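Local coordinates for protein glycogen synthase (Cyanobacterium sp. CLg1, PDB 6GNF) that belongs to the bacterial glycogen and starch synthase family, a two-domain glycosyltransferase of the GT-B fold, here with adenosine-5'-diphosphate and a glycan bound between its domains, at residues Asp70-Gln78 against Asn88-Lys96; Gln141-Leu149 against Val160-Val168. All blocks are in the same frame, centred on the assembly; numbering follows the deposited sequence.

Contact 1 of 2, residues Asp70-Gln78 against Asn88-Lys96; sequences DAWDTEIIQ and NVRYFHSYK. With SO4 (sulfate ion), chain G.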
loop_
_atom_site.group_PDB
_atom_site.type_symbol
_atom_site.label_atom_id
_atom_site.label_comp_id
_atom_site.label_asym_id
_atom_site.label_seq_id
_atom_site.Cartn_x
_atom_site.Cartn_y
_atom_site.Cartn_z
ATOM N N ASP A 70 -14.495 -4.120 18.877
ATOM C CA ASP A 70 -15.717 -4.599 18.238
ATOM C C ASP A 70 -15.655 -6.081 17.819
ATOM O O ASP A 70 -16.582 -6.580 17.183
ATOM C CB ASP A 70 -16.061 -3.722 17.023
ATOM C CG ASP A 70 -14.993 -3.761 15.940
ATOM O OD1 ASP A 70 -13.904 -4.299 16.211
ATOM O OD2 ASP A 70 -15.226 -3.178 14.856
ATOM N N ALA A 71 -14.590 -6.786 18.196
ATOM C CA ALA A 71 -14.387 -8.160 17.759
ATOM C C ALA A 71 -14.592 -9.144 18.898
ATOM O O ALA A 71 -13.919 -9.058 19.912
ATOM C CB ALA A 71 -12.985 -8.325 17.202
ATOM N N TRP A 72 -15.438 -10.142 18.686
ATOM C CA TRP A 72 -15.731 -11.131 19.719
ATOM C C TRP A 72 -15.005 -12.451 19.440
ATOM O O TRP A 72 -14.735 -12.825 18.306
ATOM C CB TRP A 72 -17.251 -11.359 19.844
ATOM C CG TRP A 72 -17.905 -12.048 18.642
ATOM C CD1 TRP A 72 -18.002 -13.404 18.415
ATOM C CD2 TRP A 72 -18.548 -11.408 17.521
ATOM N NE1 TRP A 72 -18.660 -13.636 17.224
ATOM C CE2 TRP A 72 -19.005 -12.433 16.659
ATOM C CE3 TRP A 72 -18.783 -10.071 17.168
ATOM C CZ2 TRP A 72 -19.679 -12.160 15.465
ATOM C CZ3 TRP A 72 -19.450 -9.801 15.973
ATOM C CH2 TRP A 72 -19.890 -10.841 15.138
ATOM N N ASP A 73 -14.721 -13.191 20.501
ATOM C CA ASP A 73 -14.114 -14.512 20.390
ATOM C C ASP A 73 -15.164 -15.503 19.880
ATOM O O ASP A 73 -16.183 -15.695 20.510
ATOM C CB ASP A 73 -13.587 -14.953 21.764
ATOM C CG ASP A 73 -12.816 -16.279 21.720
ATOM O OD1 ASP A 73 -12.834 -16.976 20.695
ATOM O OD2 ASP A 73 -12.184 -16.671 22.728
ATOM N N THR A 74 -14.879 -16.169 18.771
ATOM C CA THR A 74 -15.816 -17.130 18.193
ATOM C C THR A 74 -15.789 -18.468 18.921
ATOM O O THR A 74 -16.654 -19.310 18.710
ATOM C CB THR A 74 -15.488 -17.434 16.736
ATOM O OG1 THR A 74 -14.254 -18.155 16.682
ATOM C CG2 THR A 74 -15.427 -16.143 15.896
ATOM N N GLU A 75 -14.781 -18.676 19.769
ATOM C CA GLU A 75 -14.551 -19.936 20.489
ATOM C C GLU A 75 -14.041 -21.061 19.591
ATOM O O GLU A 75 -13.842 -22.190 20.030
ATOM C CB GLU A 75 -15.787 -20.388 21.264
ATOM C CG GLU A 75 -16.217 -19.370 22.309
ATOM C CD GLU A 75 -15.360 -19.427 23.577
ATOM O OE1 GLU A 75 -15.515 -18.515 24.419
ATOM O OE2 GLU A 75 -14.541 -20.374 23.741
ATOM N N ILE A 76 -13.771 -20.747 18.337
ATOM C CA ILE A 76 -13.200 -21.710 17.420
ATOM C C ILE A 76 -11.691 -21.754 17.630
ATOM O O ILE A 76 -11.049 -20.716 17.774
ATOM C CB ILE A 76 -13.487 -21.312 15.960
ATOM C CG1 ILE A 76 -14.995 -21.250 15.715
ATOM C CG2 ILE A 76 -12.832 -22.291 15.000
ATOM C CD1 ILE A 76 -15.393 -20.472 14.481
ATOM N N ILE A 77 -11.128 -22.958 17.643
ATOM C CA ILE A 77 -9.679 -23.149 17.646
ATOM C C ILE A 77 -9.300 -24.025 16.471
ATOM O O ILE A 77 -10.047 -24.922 16.105
ATOM C CB ILE A 77 -9.149 -23.787 18.944
ATOM C CG1 ILE A 77 -9.679 -25.216 19.103
ATOM C CG2 ILE A 77 -9.514 -22.920 20.135
ATOM C CD1 ILE A 77 -9.427 -25.822 20.463
ATOM N N GLN A 78 -8.178 -23.714 15.839
ATOM C CA GLN A 78 -7.725 -24.443 14.673
ATOM C C GLN A 78 -6.241 -24.766 14.820
ATOM O O GLN A 78 -5.439 -23.868 15.034
ATOM C CB GLN A 78 -7.963 -23.588 13.432
ATOM C CG GLN A 78 -7.427 -24.162 12.137
ATOM C CD GLN A 78 -7.995 -25.535 11.845
ATOM O OE1 GLN A 78 -9.098 -25.877 12.270
ATOM N NE2 GLN A 78 -7.187 -26.370 11.221
ATOM N N ASN A 88 -2.005 -23.720 17.999
ATOM C CA ASN A 88 -3.408 -23.423 17.708
ATOM C C ASN A 88 -3.606 -21.941 17.540
ATOM O O ASN A 88 -2.965 -21.171 18.213
ATOM C CB ASN A 88 -4.303 -23.847 18.877
ATOM C CG ASN A 88 -4.301 -25.324 19.099
ATOM O OD1 ASN A 88 -3.771 -25.785 20.106
ATOM N ND2 ASN A 88 -4.841 -26.089 18.157
ATOM N N VAL A 89 -4.531 -21.553 16.679
ATOM C CA VAL A 89 -5.003 -20.172 16.645
ATOM C C VAL A 89 -6.453 -20.132 17.129
ATOM O O VAL A 89 -7.141 -21.152 17.107
ATOM C CB VAL A 89 -4.853 -19.545 15.246
ATOM C CG1 VAL A 89 -3.382 -19.477 14.866
ATOM C CG2 VAL A 89 -5.636 -20.316 14.194
ATOM N N ARG A 90 -6.861 -18.993 17.685
ATOM C CA ARG A 90 -8.264 -18.690 17.932
ATOM C C ARG A 90 -8.684 -17.670 16.885
ATOM O O ARG A 90 -7.835 -16.995 16.311
ATOM C CB ARG A 90 -8.467 -18.106 19.322
ATOM C CG ARG A 90 -8.127 -19.047 20.466
ATOM C CD ARG A 90 -8.436 -18.413 21.813
ATOM N NE ARG A 90 -7.689 -17.172 22.018
ATOM C CZ ARG A 90 -7.955 -16.256 22.955
ATOM N NH1 ARG A 90 -8.961 -16.419 23.806
ATOM N NH2 ARG A 90 -7.206 -15.159 23.042
ATOM N N TYR A 91 -9.977 -17.611 16.588
ATOM C CA TYR A 91 -10.507 -16.645 15.638
ATOM C C TYR A 91 -11.429 -15.678 16.359
ATOM O O TYR A 91 -12.306 -16.070 17.135
ATOM C CB TYR A 91 -11.275 -17.339 14.516
ATOM C CG TYR A 91 -10.441 -18.253 13.649
ATOM C CD1 TYR A 91 -9.604 -17.743 12.659
ATOM C CD2 TYR A 91 -10.519 -19.636 13.787
ATOM C CE1 TYR A 91 -8.848 -18.581 11.849
ATOM C CE2 TYR A 91 -9.758 -20.487 12.991
ATOM C CZ TYR A 91 -8.924 -19.960 12.019
ATOM O OH TYR A 91 -8.173 -20.821 11.217
ATOM N N PHE A 92 -11.172 -14.389 16.165
ATOM C CA PHE A 92 -12.066 -13.342 16.620
ATOM C C PHE A 92 -12.761 -12.792 15.385
ATOM O O PHE A 92 -12.266 -12.955 14.271
ATOM C CB PHE A 92 -11.296 -12.249 17.355
ATOM C CG PHE A 92 -10.886 -12.630 18.748
ATOM C CD1 PHE A 92 -9.941 -13.622 18.956
ATOM C CD2 PHE A 92 -11.440 -12.004 19.843
ATOM C CE1 PHE A 92 -9.555 -13.981 20.233
ATOM C CE2 PHE A 92 -11.064 -12.350 21.128
ATOM C CZ PHE A 92 -10.120 -13.345 21.324
ATOM N N HIS A 93 -13.886 -12.124 15.594
ATOM C CA HIS A 93 -14.787 -11.770 14.506
ATOM C C HIS A 93 -15.440 -10.428 14.774
ATOM O O HIS A 93 -15.957 -10.211 15.855
ATOM C CB HIS A 93 -15.842 -12.875 14.367
ATOM C CG HIS A 93 -16.820 -12.658 13.256
ATOM N ND1 HIS A 93 -17.988 -13.375 13.152
ATOM C CD2 HIS A 93 -16.814 -11.805 12.204
ATOM C CE1 HIS A 93 -18.662 -12.970 12.089
ATOM N NE2 HIS A 93 -17.971 -12.019 11.497
ATOM N N SER A 94 -15.342 -9.515 13.814
ATOM C CA SER A 94 -16.142 -8.294 13.829
ATOM C C SER A 94 -16.883 -8.139 12.511
ATOM O O SER A 94 -16.525 -8.777 11.522
ATOM C CB SER A 94 -15.303 -7.051 14.164
ATOM O OG SER A 94 -14.186 -6.891 13.317
ATOM N N TYR A 95 -17.965 -7.363 12.541
ATOM C CA TYR A 95 -18.843 -7.217 11.390
ATOM C C TYR A 95 -19.175 -5.760 11.193
ATOM O O TYR A 95 -19.593 -5.082 12.117
ATOM C CB TYR A 95 -20.083 -8.109 11.547
ATOM C CG TYR A 95 -21.011 -8.074 10.356
ATOM C CD1 TYR A 95 -21.931 -7.053 10.208
ATOM C CD2 TYR A 95 -20.934 -9.035 9.352
ATOM C CE1 TYR A 95 -22.767 -6.999 9.105
ATOM C CE2 TYR A 95 -21.781 -8.997 8.261
ATOM C CZ TYR A 95 -22.717 -7.997 8.165
ATOM O OH TYR A 95 -23.540 -7.887 7.068
ATOM N N LYS A 96 -18.859 -5.229 10.018
ATOM C CA LYS A 96 -19.014 -3.802 9.776
ATOM C C LYS A 96 -19.288 -3.483 8.306
ATOM O O LYS A 96 -18.513 -3.880 7.429
ATOM C CB LYS A 96 -17.754 -3.073 10.233
ATOM C CG LYS A 96 -18.004 -1.667 10.748
ATOM C CD LYS A 96 -16.705 -0.996 11.169
ATOM C CE LYS A 96 -15.914 -0.494 9.971
ATOM N NZ LYS A 96 -14.479 -0.884 10.040
HETATM S S SO4 G . -8.081 -11.927 25.079
HETATM O O1 SO4 G . -8.469 -13.358 25.167
HETATM O O2 SO4 G . -6.833 -11.740 24.298
HETATM O O3 SO4 G . -7.849 -11.433 26.454
HETATM O O4 SO4 G . -9.176 -11.152 24.452
#
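Trp72 and His93 pair as antiparallel strand neighbours, as do Gln78 and Val89, while a two-residue shift of register between Asp73 and Ile77 makes a beta bulge in the ladder joining 72-78 to 88-96. Inside the bulge Tyr91 O takes two donors: Thr74 N at 3.1 Å, nearly along the C=O axis, and Thr74 OG1 at 2.9 Å, from above the carbonyl plane. The same hydroxyl accepts from Ile76 N, an ST turn, and Asp73 OD1 accepts from Glu75 N at 2.7 Å, an Asx turn; together they fix the detour. On one face the Trp72 indole lies alongside His93, its CZ2 3.1 Å from His93 ND1 and its six-membered ring inclined obliquely at 48° to the imidazole. Trp72 CG stands between its backbone N and carbonyl carbon (chi1 68°), laying one indole face over His93 O; His93 NE2 is hydrogen-bonded to Asp100 OD1. On the other face Asp73 CA sits over the Phe92 ring, 3.9 Å from its centroid, a CH-pi contact. Asp73 OD2 makes a long salt bridge to Arg90 NH1 at 3.4 Å, carboxylate and guanidinium planes almost perpendicular. Arg90 NH2 hydrogen-bonds sulfate O1 at 3.1 Å, at the guanidinium edge, with a weak second bond from NH1, and forms a salt bridge with Asp105, a third anion. This is a bulged beta hairpin at the margin of the N-terminal domain's mixed sheet.

Contact 2 of 2, residues Gln141-Leu149 against Val160-Val168; sequences QAALAVPLL and VMGENTIFV. With SO4 (sulfate ion), chain H.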
loop_
_atom_site.group_PDB
_atom_site.type_symbol
_atom_site.label_atom_id
_atom_site.label_comp_id
_atom_site.label_asym_id
_atom_site.label_seq_id
_atom_site.Cartn_x
_atom_site.Cartn_y
_atom_site.Cartn_z
ATOM N N GLN A 141 -2.039 -20.512 6.530
ATOM C CA GLN A 141 -2.689 -21.738 6.989
ATOM C C GLN A 141 -3.971 -21.451 7.747
ATOM O O GLN A 141 -4.962 -22.155 7.586
ATOM C CB GLN A 141 -1.768 -22.530 7.919
ATOM C CG GLN A 141 -0.527 -23.082 7.253
ATOM C CD GLN A 141 0.453 -23.646 8.258
ATOM O OE1 GLN A 141 0.068 -24.321 9.216
ATOM N NE2 GLN A 141 1.728 -23.365 8.057
ATOM N N ALA A 142 -3.929 -20.462 8.633
ATOM C CA ALA A 142 -5.091 -20.147 9.454
ATOM C C ALA A 142 -6.250 -19.617 8.618
ATOM O O ALA A 142 -7.407 -19.883 8.961
ATOM C CB ALA A 142 -4.720 -19.141 10.535
ATOM N N ALA A 143 -5.930 -18.863 7.570
ATOM C CA ALA A 143 -6.946 -18.221 6.739
ATOM C C ALA A 143 -7.739 -19.235 5.933
ATOM O O ALA A 143 -8.919 -19.064 5.693
ATOM C CB ALA A 143 -6.300 -17.211 5.802
ATOM N N LEU A 144 -7.084 -20.316 5.526
ATOM C CA LEU A 144 -7.738 -21.325 4.701
ATOM C C LEU A 144 -8.902 -21.995 5.425
ATOM O O LEU A 144 -9.887 -22.363 4.772
ATOM C CB LEU A 144 -6.728 -22.378 4.233
ATOM C CG LEU A 144 -5.813 -21.966 3.078
ATOM C CD1 LEU A 144 -4.577 -22.836 3.030
ATOM C CD2 LEU A 144 -6.546 -22.021 1.750
ATOM N N ALA A 145 -8.812 -22.107 6.750
ATOM C CA ALA A 145 -9.866 -22.745 7.532
ATOM C C ALA A 145 -11.085 -21.852 7.734
ATOM O O ALA A 145 -12.166 -22.332 8.077
ATOM C CB ALA A 145 -9.315 -23.204 8.878
ATOM N N VAL A 146 -10.940 -20.555 7.492
ATOM C CA VAL A 146 -11.996 -19.603 7.854
ATOM C C VAL A 146 -13.301 -19.832 7.083
ATOM O O VAL A 146 -14.375 -19.821 7.712
ATOM C CB VAL A 146 -11.511 -18.142 7.747
ATOM C CG1 VAL A 146 -12.676 -17.160 7.768
ATOM C CG2 VAL A 146 -10.555 -17.837 8.888
ATOM N N PRO A 147 -13.223 -20.027 5.750
ATOM C CA PRO A 147 -14.460 -20.320 5.020
ATOM C C PRO A 147 -15.169 -21.609 5.453
ATOM O O PRO A 147 -16.373 -21.739 5.225
ATOM C CB PRO A 147 -13.995 -20.427 3.567
ATOM C CG PRO A 147 -12.782 -19.557 3.512
ATOM C CD PRO A 147 -12.097 -19.820 4.829
ATOM N N LEU A 148 -14.461 -22.519 6.115
ATOM C CA LEU A 148 -15.063 -23.779 6.546
ATOM C C LEU A 148 -15.628 -23.717 7.962
ATOM O O LEU A 148 -16.539 -24.471 8.287
ATOM C CB LEU A 148 -14.035 -24.909 6.466
ATOM C CG LEU A 148 -13.326 -25.100 5.121
ATOM C CD1 LEU A 148 -12.245 -26.167 5.248
ATOM C CD2 LEU A 148 -14.314 -25.471 4.033
ATOM N N LEU A 149 -15.113 -22.807 8.793
ATOM C CA LEU A 149 -15.358 -22.848 10.241
ATOM C C LEU A 149 -16.139 -21.679 10.815
ATOM O O LEU A 149 -16.964 -21.859 11.720
ATOM C CB LEU A 149 -14.019 -22.916 10.981
ATOM C CG LEU A 149 -13.191 -24.196 10.945
ATOM C CD1 LEU A 149 -11.900 -24.030 11.736
ATOM C CD2 LEU A 149 -13.977 -25.412 11.398
ATOM N N VAL A 160 -21.290 -20.562 7.473
ATOM C CA VAL A 160 -19.939 -20.371 6.937
ATOM C C VAL A 160 -19.939 -20.072 5.436
ATOM O O VAL A 160 -20.923 -20.312 4.748
ATOM C CB VAL A 160 -19.048 -21.593 7.216
ATOM C CG1 VAL A 160 -19.006 -21.890 8.706
ATOM C CG2 VAL A 160 -19.526 -22.822 6.435
ATOM N N MET A 161 -18.826 -19.536 4.934
ATOM C CA MET A 161 -18.713 -19.174 3.523
ATOM C C MET A 161 -18.719 -20.402 2.612
ATOM O O MET A 161 -19.308 -20.367 1.545
ATOM C CB MET A 161 -17.444 -18.350 3.287
ATOM C CG MET A 161 -17.238 -17.944 1.839
ATOM S SD MET A 161 -15.878 -16.794 1.583
ATOM C CE MET A 161 -16.674 -15.276 2.090
ATOM N N GLY A 162 -18.073 -21.482 3.038
ATOM C CA GLY A 162 -18.090 -22.733 2.280
ATOM C C GLY A 162 -16.942 -22.884 1.299
ATOM O O GLY A 162 -16.034 -22.058 1.243
ATOM N N GLU A 163 -17.007 -23.930 0.485
ATOM C CA GLU A 163 -15.878 -24.332 -0.350
ATOM C C GLU A 163 -15.794 -23.632 -1.699
ATOM O O GLU A 163 -14.755 -23.699 -2.337
ATOM C CB GLU A 163 -15.882 -25.849 -0.538
ATOM C CG GLU A 163 -15.690 -26.588 0.777
ATOM C CD GLU A 163 -15.544 -28.099 0.611
ATOM O OE1 GLU A 163 -14.690 -28.567 -0.173
ATOM O OE2 GLU A 163 -16.319 -28.837 1.253
ATOM N N ASN A 164 -16.868 -22.980 -2.137
ATOM C CA ASN A 164 -16.843 -22.267 -3.416
ATOM C C ASN A 164 -16.379 -20.847 -3.225
ATOM O O ASN A 164 -17.135 -19.893 -3.454
ATOM C CB ASN A 164 -18.204 -22.304 -4.090
ATOM C CG ASN A 164 -18.583 -23.709 -4.510
ATOM O OD1 ASN A 164 -17.768 -24.445 -5.065
ATOM N ND2 ASN A 164 -19.797 -24.104 -4.196
ATOM N N THR A 165 -15.111 -20.728 -2.843
ATOM C CA THR A 165 -14.550 -19.487 -2.365
ATOM C C THR A 165 -13.385 -19.046 -3.234
ATOM O O THR A 165 -12.620 -19.875 -3.700
ATOM C CB THR A 165 -14.081 -19.670 -0.912
ATOM O OG1 THR A 165 -15.240 -19.890 -0.098
ATOM C CG2 THR A 165 -13.313 -18.446 -0.416
ATOM N N ILE A 166 -13.289 -17.738 -3.458
ATOM C CA ILE A 166 -12.138 -17.123 -4.094
ATOM C C ILE A 166 -11.294 -16.483 -2.997
ATOM O O ILE A 166 -11.739 -15.548 -2.333
ATOM C CB ILE A 166 -12.567 -16.041 -5.104
ATOM C CG1 ILE A 166 -13.378 -16.669 -6.240
ATOM C CG2 ILE A 166 -11.355 -15.320 -5.686
ATOM C CD1 ILE A 166 -14.077 -15.663 -7.123
ATOM N N PHE A 167 -10.069 -16.972 -2.825
ATOM C CA PHE A 167 -9.125 -16.374 -1.895
ATOM C C PHE A 167 -8.329 -15.278 -2.603
ATOM O O PHE A 167 -7.631 -15.551 -3.574
ATOM C CB PHE A 167 -8.153 -17.429 -1.360
ATOM C CG PHE A 167 -8.784 -18.432 -0.434
ATOM C CD1 PHE A 167 -8.945 -18.148 0.915
ATOM C CD2 PHE A 167 -9.207 -19.667 -0.906
ATOM C CE1 PHE A 167 -9.524 -19.069 1.769
ATOM C CE2 PHE A 167 -9.784 -20.589 -0.060
ATOM C CZ PHE A 167 -9.938 -20.292 1.281
ATOM N N VAL A 168 -8.408 -14.050 -2.097
ATOM C CA VAL A 168 -7.578 -12.956 -2.602
ATOM C C VAL A 168 -6.396 -12.750 -1.657
ATOM O O VAL A 168 -6.555 -12.309 -0.512
ATOM C CB VAL A 168 -8.380 -11.652 -2.750
ATOM C CG1 VAL A 168 -7.508 -10.550 -3.332
ATOM C CG2 VAL A 168 -9.585 -11.868 -3.654
HETATM S S SO4 H . -22.333 -21.533 -2.632
HETATM O O1 SO4 H . -21.245 -22.430 -2.185
HETATM O O2 SO4 H . -22.222 -21.335 -4.099
HETATM O O3 SO4 H . -22.235 -20.221 -1.948
HETATM O O4 SO4 H . -23.628 -22.169 -2.283
HETATM O O HOH W 1 -16.727 -18.589 6.888
#
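One face of the Phe167 ring receives Leu144 CD2 from the helix side in a CH-pi contact, 4.1 Å from the centroid; Thr165 CG2, two residues earlier in the same segment, lies over the centre of the opposite face, and Ala143 O is at the edge. Pro147 comes from the direction opposite to Phe167, and its CG reaches Phe167 CZ at 3.7 Å, obliquely to the ring. Leu144 and the phenyl cross at about a right angle, and outside the two segments Phe191 packs edge-to-face with Phe167. The polar link is made by backbone: Gly162 N donates to Pro147 O at 2.8 Å, a fairly straight bond of 163°. Gly162 has a positive phi of 92°, a conformation that favours glycine. Its carbonyl accepts from Thr165 OG1 at 2.7 Å, bracing the turn before the strand. A water joins Val146 O to Met161 N, a second tie of helix to loop. Val160 packs CB 3.3 Å from Pro147 O, and its CG1 touches Leu148 O and Leu149 C, both at 3.6 Å. Leu148 CD2 meets Glu163 CG. The ends of helices 132-144 and 146-149 pack against the loop leading into strand 166-170, an alpha-to-beta connection of the Rossmann-like GT-B domain.

Both contacts belong to the N-terminal domain and reach one mixed sheet, yet at different places across it: contact 1 pairs its outermost strand with the next, whereas contact 2 lays helices 132-144 and 146-149 against the entry to inner strand 166-170. Both are partly buried, with 5 of 17 touching residues buried in contact 1 and 6 of 11 in contact 2. Contact 1 is the larger, a ladder of backbone bonds with charged and aromatic groups on its faces; contact 2 relies on apolar packing round a buried phenylalanine, with one direct backbone bond and a water. They meet where the helices pack on the hairpin: Tyr91 OH probably hydrogen-bonds to Ala142 O at 2.6 Å, and Leu149 packs on Ile76 and Gln78.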